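Local coordinates for uncharacterized protein (Bacteroides ovatus CL02T12C04, PDB 6PTM) that probably trims carrageenan chains from their ends, as an exo-acting glycoside hydrolase of family GH42, at residues T148-V156 with Y165-D174; G690-E698 with W709-Y719. All blocks are in the same frame, centred on the assembly; numbering follows the deposited sequence.

Contact 1: residues T148-V156 with Y165-D174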
# COMPACT_ATOMS: atom_id res chain seq x y z
N THR A 148 20.59 9.84 -13.00
CA THR A 148 19.87 9.33 -11.82
C THR A 148 20.62 9.80 -10.58
O THR A 148 21.84 9.87 -10.61
CB THR A 148 19.69 7.80 -11.92
OG1 THR A 148 18.66 7.43 -11.00
CG2 THR A 148 20.95 7.02 -11.62
N PRO A 149 19.90 10.24 -9.52
CA PRO A 149 20.55 10.86 -8.36
C PRO A 149 21.18 9.82 -7.43
O PRO A 149 20.68 8.71 -7.35
CB PRO A 149 19.42 11.57 -7.64
CG PRO A 149 18.20 10.74 -7.99
CD PRO A 149 18.44 10.27 -9.42
N VAL A 150 22.30 10.19 -6.81
CA VAL A 150 22.88 9.50 -5.64
C VAL A 150 22.25 10.22 -4.45
O VAL A 150 22.72 11.31 -4.12
CB VAL A 150 24.42 9.55 -5.64
CG1 VAL A 150 25.01 8.84 -4.44
CG2 VAL A 150 25.02 8.94 -6.91
N VAL A 151 21.18 9.64 -3.89
CA VAL A 151 20.32 10.31 -2.87
C VAL A 151 21.05 10.32 -1.53
O VAL A 151 21.31 9.25 -0.97
CB VAL A 151 18.93 9.65 -2.75
CG1 VAL A 151 18.10 10.33 -1.69
CG2 VAL A 151 18.19 9.63 -4.09
N ASP A 152 21.27 11.51 -0.99
CA ASP A 152 21.68 11.69 0.41
C ASP A 152 20.42 11.84 1.26
O ASP A 152 19.75 12.89 1.22
CB ASP A 152 22.62 12.88 0.53
CG ASP A 152 23.04 13.20 1.95
OD1 ASP A 152 22.53 12.58 2.91
OD2 ASP A 152 23.86 14.11 2.08
N TRP A 153 20.12 10.82 2.04
CA TRP A 153 18.84 10.72 2.80
C TRP A 153 18.78 11.76 3.94
O TRP A 153 17.63 12.10 4.42
CB TRP A 153 18.70 9.28 3.28
CG TRP A 153 18.35 8.28 2.23
CD1 TRP A 153 18.95 8.06 1.01
CD2 TRP A 153 17.33 7.27 2.37
NE1 TRP A 153 18.34 7.00 0.38
CE2 TRP A 153 17.33 6.51 1.18
CE3 TRP A 153 16.40 6.98 3.37
CZ2 TRP A 153 16.42 5.46 1.00
CZ3 TRP A 153 15.51 5.94 3.18
CH2 TRP A 153 15.52 5.19 2.00
N THR A 154 19.91 12.35 4.31
CA THR A 154 19.98 13.43 5.32
C THR A 154 19.34 14.69 4.73
O THR A 154 19.02 15.56 5.50
CB THR A 154 21.41 13.66 5.86
OG1 THR A 154 22.23 14.25 4.86
CG2 THR A 154 22.09 12.40 6.32
N LYS A 155 19.17 14.80 3.41
CA LYS A 155 18.71 16.03 2.74
C LYS A 155 17.31 15.86 2.14
O LYS A 155 16.77 16.86 1.68
CB LYS A 155 19.74 16.42 1.67
CG LYS A 155 21.10 16.81 2.23
CD LYS A 155 22.02 17.42 1.19
CE LYS A 155 23.41 17.77 1.69
NZ LYS A 155 23.48 17.86 3.18
N VAL A 156 16.69 14.67 2.19
CA VAL A 156 15.35 14.45 1.56
C VAL A 156 14.29 15.14 2.41
O VAL A 156 14.35 15.04 3.67
CB VAL A 156 15.05 12.95 1.35
CG1 VAL A 156 13.66 12.72 0.77
CG2 VAL A 156 16.05 12.34 0.42
N TYR A 165 14.67 15.43 -3.45
CA TYR A 165 16.14 15.54 -3.32
C TYR A 165 16.62 16.53 -4.39
O TYR A 165 16.41 16.26 -5.58
CB TYR A 165 16.81 14.18 -3.48
CG TYR A 165 18.31 14.23 -3.36
CD1 TYR A 165 18.91 14.57 -2.15
CD2 TYR A 165 19.14 13.92 -4.43
CE1 TYR A 165 20.30 14.68 -2.04
CE2 TYR A 165 20.52 13.99 -4.32
CZ TYR A 165 21.10 14.37 -3.12
OH TYR A 165 22.45 14.45 -3.00
N GLU A 166 17.26 17.63 -3.98
CA GLU A 166 17.89 18.59 -4.92
C GLU A 166 16.84 19.04 -5.94
O GLU A 166 17.17 19.19 -7.13
CB GLU A 166 19.12 17.98 -5.60
CG GLU A 166 20.22 17.69 -4.59
CD GLU A 166 21.61 17.43 -5.13
OE1 GLU A 166 21.75 16.96 -6.28
OE2 GLU A 166 22.55 17.65 -4.37
N GLY A 167 15.63 19.29 -5.46
CA GLY A 167 14.53 19.89 -6.20
C GLY A 167 13.81 18.91 -7.12
O GLY A 167 12.99 19.36 -7.84
N LYS A 168 14.08 17.62 -7.05
CA LYS A 168 13.40 16.63 -7.89
C LYS A 168 12.72 15.59 -7.02
O LYS A 168 13.27 15.20 -5.98
CB LYS A 168 14.43 15.99 -8.82
CG LYS A 168 14.89 16.91 -9.94
CD LYS A 168 13.74 17.09 -10.90
CE LYS A 168 13.94 18.24 -11.85
NZ LYS A 168 12.79 18.29 -12.77
N PRO A 169 11.58 15.03 -7.49
CA PRO A 169 10.96 13.86 -6.87
C PRO A 169 11.92 12.66 -6.93
O PRO A 169 12.53 12.39 -8.01
CB PRO A 169 9.65 13.59 -7.64
CG PRO A 169 9.55 14.70 -8.67
CD PRO A 169 10.85 15.45 -8.71
N VAL A 170 12.01 11.95 -5.79
CA VAL A 170 12.67 10.63 -5.70
C VAL A 170 11.71 9.64 -5.03
O VAL A 170 10.69 10.07 -4.44
CB VAL A 170 14.04 10.70 -5.00
CG1 VAL A 170 15.02 11.55 -5.77
CG2 VAL A 170 13.94 11.18 -3.55
N PHE A 171 12.04 8.37 -5.14
CA PHE A 171 11.33 7.22 -4.55
C PHE A 171 12.32 6.43 -3.69
O PHE A 171 13.42 6.13 -4.16
CB PHE A 171 10.67 6.42 -5.68
CG PHE A 171 9.80 7.28 -6.56
CD1 PHE A 171 8.60 7.79 -6.08
CD2 PHE A 171 10.21 7.64 -7.84
CE1 PHE A 171 7.82 8.63 -6.87
CE2 PHE A 171 9.45 8.50 -8.60
CZ PHE A 171 8.26 8.99 -8.12
N LEU A 172 11.90 6.05 -2.49
CA LEU A 172 12.80 5.47 -1.47
C LEU A 172 12.47 3.99 -1.20
O LEU A 172 11.27 3.63 -1.07
CB LEU A 172 12.73 6.29 -0.18
CG LEU A 172 13.14 7.76 -0.28
CD1 LEU A 172 13.22 8.36 1.13
CD2 LEU A 172 14.45 7.99 -1.07
N ALA A 173 13.51 3.18 -1.07
CA ALA A 173 13.40 1.78 -0.62
C ALA A 173 14.43 1.52 0.47
O ALA A 173 15.61 1.87 0.27
CB ALA A 173 13.59 0.84 -1.76
N ASP A 174 13.99 0.94 1.58
CA ASP A 174 14.85 0.32 2.62
C ASP A 174 14.19 -1.00 3.08
O ASP A 174 13.26 -1.47 2.45
CB ASP A 174 15.13 1.30 3.76
CG ASP A 174 16.44 1.04 4.49
OD1 ASP A 174 17.09 2.00 4.92
OD2 ASP A 174 16.78 -0.14 4.67
O HOH W 1 23.67 14.22 -5.13
O HOH W 2 17.72 18.02 -1.17
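Y165 lies against V151 and its neighbours, where the loop leading into strand 157-159 folds over the hairpin supplying strand 168-175, the first strand of the (beta/alpha)8 barrel usual in GH42. With CG anti to the backbone N (chi1 -180°), the side chain runs out along the loop. Its CB meets V156 CG2, and CG sits 4.2 Å from V151 CG1. The ring puts one face over V151 CA, a CH-pi contact of 4.0 Å to the centroid, while CG of E166 covers the opposite face. CD2 meets P149 CB at the edge; CE1, at 3.5 Å, and CZ have D152 N over the face, CD1 is nearest D152 O and CE2 nearest V150 O. At the tip, Y165 OH is 2.5 Å from a water that lies in the ring plane and donates to V150 O. Cutting this residue back to an alanine would probably leave V151 and P149 facing a gap and the water without its phenolic partner. Farther along, L172 spreads both methyls over one face of W153, CD1 4.0 Å from the six-membered-ring centroid. D152 OD1 accepts from T154 N, an Asx turn, and from T154 OG1. Adhesion is therefore chiefly apolar, with a water linking the phenol OH to V150 O.

Contact 2: residues G690-E698 with W709-Y719. With EDO (1,2-ethanediol), chain E; EDO (1,2-ethanediol), chain F.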
# COMPACT_ATOMS: atom_id res chain seq x y z
N GLY A 690 -11.44 12.94 -23.21
CA GLY A 690 -10.53 12.45 -22.16
C GLY A 690 -9.87 11.12 -22.48
O GLY A 690 -9.14 10.62 -21.62
N MET A 691 -10.12 10.53 -23.65
CA MET A 691 -9.56 9.20 -23.97
C MET A 691 -8.07 9.39 -24.23
O MET A 691 -7.65 10.51 -24.55
CB MET A 691 -10.25 8.53 -25.17
CG MET A 691 -11.71 8.15 -24.90
SD MET A 691 -11.91 7.06 -23.47
CE MET A 691 -11.26 5.53 -24.15
N PRO A 692 -7.25 8.35 -24.07
CA PRO A 692 -5.83 8.44 -24.40
C PRO A 692 -5.56 8.77 -25.89
O PRO A 692 -6.33 8.37 -26.76
CB PRO A 692 -5.31 7.04 -24.05
CG PRO A 692 -6.29 6.53 -23.03
CD PRO A 692 -7.61 7.02 -23.57
N MET A 693 -4.45 9.45 -26.13
CA MET A 693 -4.02 9.88 -27.48
C MET A 693 -3.39 8.71 -28.24
O MET A 693 -3.30 8.80 -29.47
CB MET A 693 -3.03 11.04 -27.39
CG MET A 693 -3.68 12.35 -26.98
SD MET A 693 -4.74 12.95 -28.32
CE MET A 693 -6.34 12.69 -27.57
N ILE A 694 -2.98 7.65 -27.54
CA ILE A 694 -2.47 6.37 -28.10
C ILE A 694 -3.53 5.33 -27.75
O ILE A 694 -3.98 5.31 -26.56
CB ILE A 694 -1.07 6.00 -27.55
CG1 ILE A 694 0.00 7.07 -27.77
CG2 ILE A 694 -0.61 4.66 -28.09
CD1 ILE A 694 0.20 7.49 -29.22
N SER A 695 -3.96 4.51 -28.71
CA SER A 695 -4.91 3.40 -28.50
C SER A 695 -4.13 2.11 -28.40
O SER A 695 -3.20 1.90 -29.21
CB SER A 695 -5.93 3.32 -29.58
OG SER A 695 -6.60 4.56 -29.59
N ILE A 696 -4.52 1.27 -27.45
CA ILE A 696 -3.88 -0.06 -27.25
C ILE A 696 -4.94 -1.16 -27.25
O ILE A 696 -5.99 -1.02 -26.63
CB ILE A 696 -2.99 -0.08 -25.99
CG1 ILE A 696 -1.97 1.05 -26.05
CG2 ILE A 696 -2.35 -1.44 -25.84
CD1 ILE A 696 -0.85 0.95 -25.06
N ALA A 697 -4.64 -2.22 -27.99
CA ALA A 697 -5.35 -3.51 -27.95
C ALA A 697 -4.38 -4.57 -27.43
O ALA A 697 -3.20 -4.58 -27.81
CB ALA A 697 -5.85 -3.87 -29.33
N GLU A 698 -4.89 -5.50 -26.64
CA GLU A 698 -4.12 -6.62 -26.08
C GLU A 698 -4.72 -7.94 -26.55
O GLU A 698 -5.95 -8.12 -26.36
CB GLU A 698 -4.19 -6.54 -24.56
CG GLU A 698 -3.45 -7.66 -23.85
CD GLU A 698 -3.63 -7.66 -22.34
OE1 GLU A 698 -4.06 -6.61 -21.79
OE2 GLU A 698 -3.37 -8.72 -21.72
N TRP A 709 -2.34 -0.02 -18.78
CA TRP A 709 -1.57 0.97 -19.57
C TRP A 709 -2.04 2.39 -19.28
O TRP A 709 -3.21 2.57 -18.79
CB TRP A 709 -1.61 0.62 -21.05
CG TRP A 709 -2.97 0.56 -21.65
CD1 TRP A 709 -3.83 -0.48 -21.59
CD2 TRP A 709 -3.55 1.54 -22.52
NE1 TRP A 709 -4.97 -0.18 -22.29
CE2 TRP A 709 -4.81 1.04 -22.91
CE3 TRP A 709 -3.15 2.79 -22.98
CZ2 TRP A 709 -5.66 1.73 -23.77
CZ3 TRP A 709 -4.01 3.50 -23.79
CH2 TRP A 709 -5.24 2.98 -24.17
N ARG A 710 -1.12 3.35 -19.46
CA ARG A 710 -1.36 4.78 -19.22
C ARG A 710 -0.60 5.56 -20.29
O ARG A 710 0.41 5.06 -20.78
CB ARG A 710 -0.87 5.21 -17.83
CG ARG A 710 -1.54 4.49 -16.66
CD ARG A 710 -3.04 4.78 -16.51
NE ARG A 710 -3.60 4.05 -15.36
CZ ARG A 710 -3.40 4.38 -14.08
NH1 ARG A 710 -2.65 5.43 -13.73
NH2 ARG A 710 -3.91 3.62 -13.12
N VAL A 711 -1.07 6.75 -20.62
CA VAL A 711 -0.41 7.63 -21.60
C VAL A 711 -0.37 9.06 -21.05
O VAL A 711 -1.45 9.56 -20.65
CB VAL A 711 -1.14 7.57 -22.95
CG1 VAL A 711 -0.38 8.37 -24.01
CG2 VAL A 711 -1.35 6.13 -23.37
N ILE A 712 0.81 9.68 -21.08
CA ILE A 712 0.96 11.12 -20.78
C ILE A 712 1.62 11.80 -21.98
O ILE A 712 2.30 11.10 -22.76
CB ILE A 712 1.76 11.35 -19.49
CG1 ILE A 712 3.15 10.73 -19.57
CG2 ILE A 712 0.97 10.87 -18.28
CD1 ILE A 712 4.05 11.05 -18.41
N ALA A 713 1.39 13.11 -22.12
CA ALA A 713 1.98 13.98 -23.16
C ALA A 713 3.37 14.35 -22.70
O ALA A 713 3.47 14.78 -21.55
CB ALA A 713 1.13 15.21 -23.33
N LYS A 714 4.37 14.16 -23.53
CA LYS A 714 5.75 14.66 -23.33
C LYS A 714 5.82 16.04 -23.98
O LYS A 714 6.40 16.94 -23.37
CB LYS A 714 6.76 13.71 -24.00
CG LYS A 714 8.24 14.05 -23.82
CD LYS A 714 9.04 13.67 -25.05
CE LYS A 714 10.50 13.32 -24.83
NZ LYS A 714 11.22 14.47 -24.28
N ASP A 715 5.20 16.18 -25.16
CA ASP A 715 5.08 17.48 -25.89
C ASP A 715 4.00 17.39 -26.97
O ASP A 715 3.10 16.49 -26.87
CB ASP A 715 6.45 17.91 -26.41
CG ASP A 715 7.01 17.06 -27.53
OD1 ASP A 715 8.25 17.04 -27.65
OD2 ASP A 715 6.20 16.44 -28.26
N LYS A 716 4.07 18.30 -27.95
CA LYS A 716 3.09 18.47 -29.06
C LYS A 716 2.74 17.10 -29.66
O LYS A 716 1.55 16.78 -29.71
CB LYS A 716 3.65 19.39 -30.15
N ASN A 717 3.72 16.33 -30.10
CA ASN A 717 3.38 15.10 -30.87
C ASN A 717 4.11 13.89 -30.28
O ASN A 717 4.32 12.92 -31.02
CB ASN A 717 3.63 15.33 -32.37
CG ASN A 717 2.43 15.89 -33.14
OD1 ASN A 717 1.26 15.71 -32.77
ND2 ASN A 717 2.72 16.52 -34.26
N LYS A 718 4.42 13.91 -28.97
CA LYS A 718 5.16 12.82 -28.31
C LYS A 718 4.48 12.47 -27.00
O LYS A 718 4.12 13.38 -26.26
CB LYS A 718 6.61 13.19 -28.04
CG LYS A 718 7.49 13.39 -29.26
CD LYS A 718 8.93 13.65 -28.87
CE LYS A 718 9.77 14.21 -29.99
NZ LYS A 718 9.34 15.59 -30.31
N TYR A 719 4.38 11.17 -26.75
CA TYR A 719 3.60 10.59 -25.64
C TYR A 719 4.49 9.58 -24.91
O TYR A 719 5.31 8.92 -25.56
CB TYR A 719 2.29 10.00 -26.16
CG TYR A 719 1.41 11.07 -26.76
CD1 TYR A 719 0.60 11.86 -25.97
CD2 TYR A 719 1.50 11.39 -28.12
CE1 TYR A 719 -0.17 12.87 -26.51
CE2 TYR A 719 0.74 12.41 -28.67
CZ TYR A 719 -0.08 13.16 -27.86
OH TYR A 719 -0.82 14.16 -28.41
C1 EDO E . -2.70 12.91 -22.91
O1 EDO E . -2.64 12.52 -21.54
C2 EDO E . -2.36 11.73 -23.74
O2 EDO E . -3.26 10.63 -23.64
C1 EDO F . -6.07 11.03 -21.16
O1 EDO F . -5.24 12.15 -20.81
C2 EDO F . -5.46 9.74 -20.76
O2 EDO F . -4.31 9.36 -21.52
O HOH W 3 -7.32 -1.08 -24.22
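V711 O takes a 3.0 Å hydrogen bond from O2 of one ethanediol (chain F), a weak one from O1 of a second (chain E), and another from Q560 NE2. Beside it, V711 packs on P692 and I694 where two antiparallel sheets of the C-terminal part lie face to face, as in a beta-sandwich: strand 694-698 edges one and strand 709-713 the other. The two strands run antiparallel at 168° with axes 8.5 Å apart, so side chains fill the space between them. W709 has CG between its backbone N and carbonyl carbon (chi1 59°), which lays the indole beneath I696. I696 CB rests over the six-membered ring, 3.8 Å from its centroid, and CD1 follows to W709 CE3. P692 CB closes on CZ3 of the same indole. I694 CG1 reaches V711 CG1 at 4.0 Å and also touches CB of Y719. M693 lays its CB over one face of the Y719 ring, 3.5 Å from CE1, while its backbone N donates to O2 of the chain E glycol. Both glycols probably come from the crystallisation liquor. I694 O is buried against the indole, 3.3 Å from W709 CZ3, and has no polar partner in the model. One water donates to I696 O at 2.8 Å and accepts a weak bond from W709 NE1, which also weakly bonds F592 O.

Contact 1 lies wholly ahead of contact 2 in the sequence, and the two do not touch: their centres are 29 Å apart and their nearest atoms about 11 Å. They share helix 551-559. P169 and F171, on the strand of contact 1, pack on D552, M555, S551 and I554, while R710, I712 and K714, on strand 707-715 of contact 2, meet F557, S556 and Y553. The helix thus lies between the barrel and the C-terminal sheets. The model is of the apo enzyme, and the ethanediols, probably from the crystallisation liquor, are no evidence of a substrate site. Contact 1 belongs to the barrel, the fold that carries catalysis in GH42 enzymes; contact 2 joins sheets beyond it.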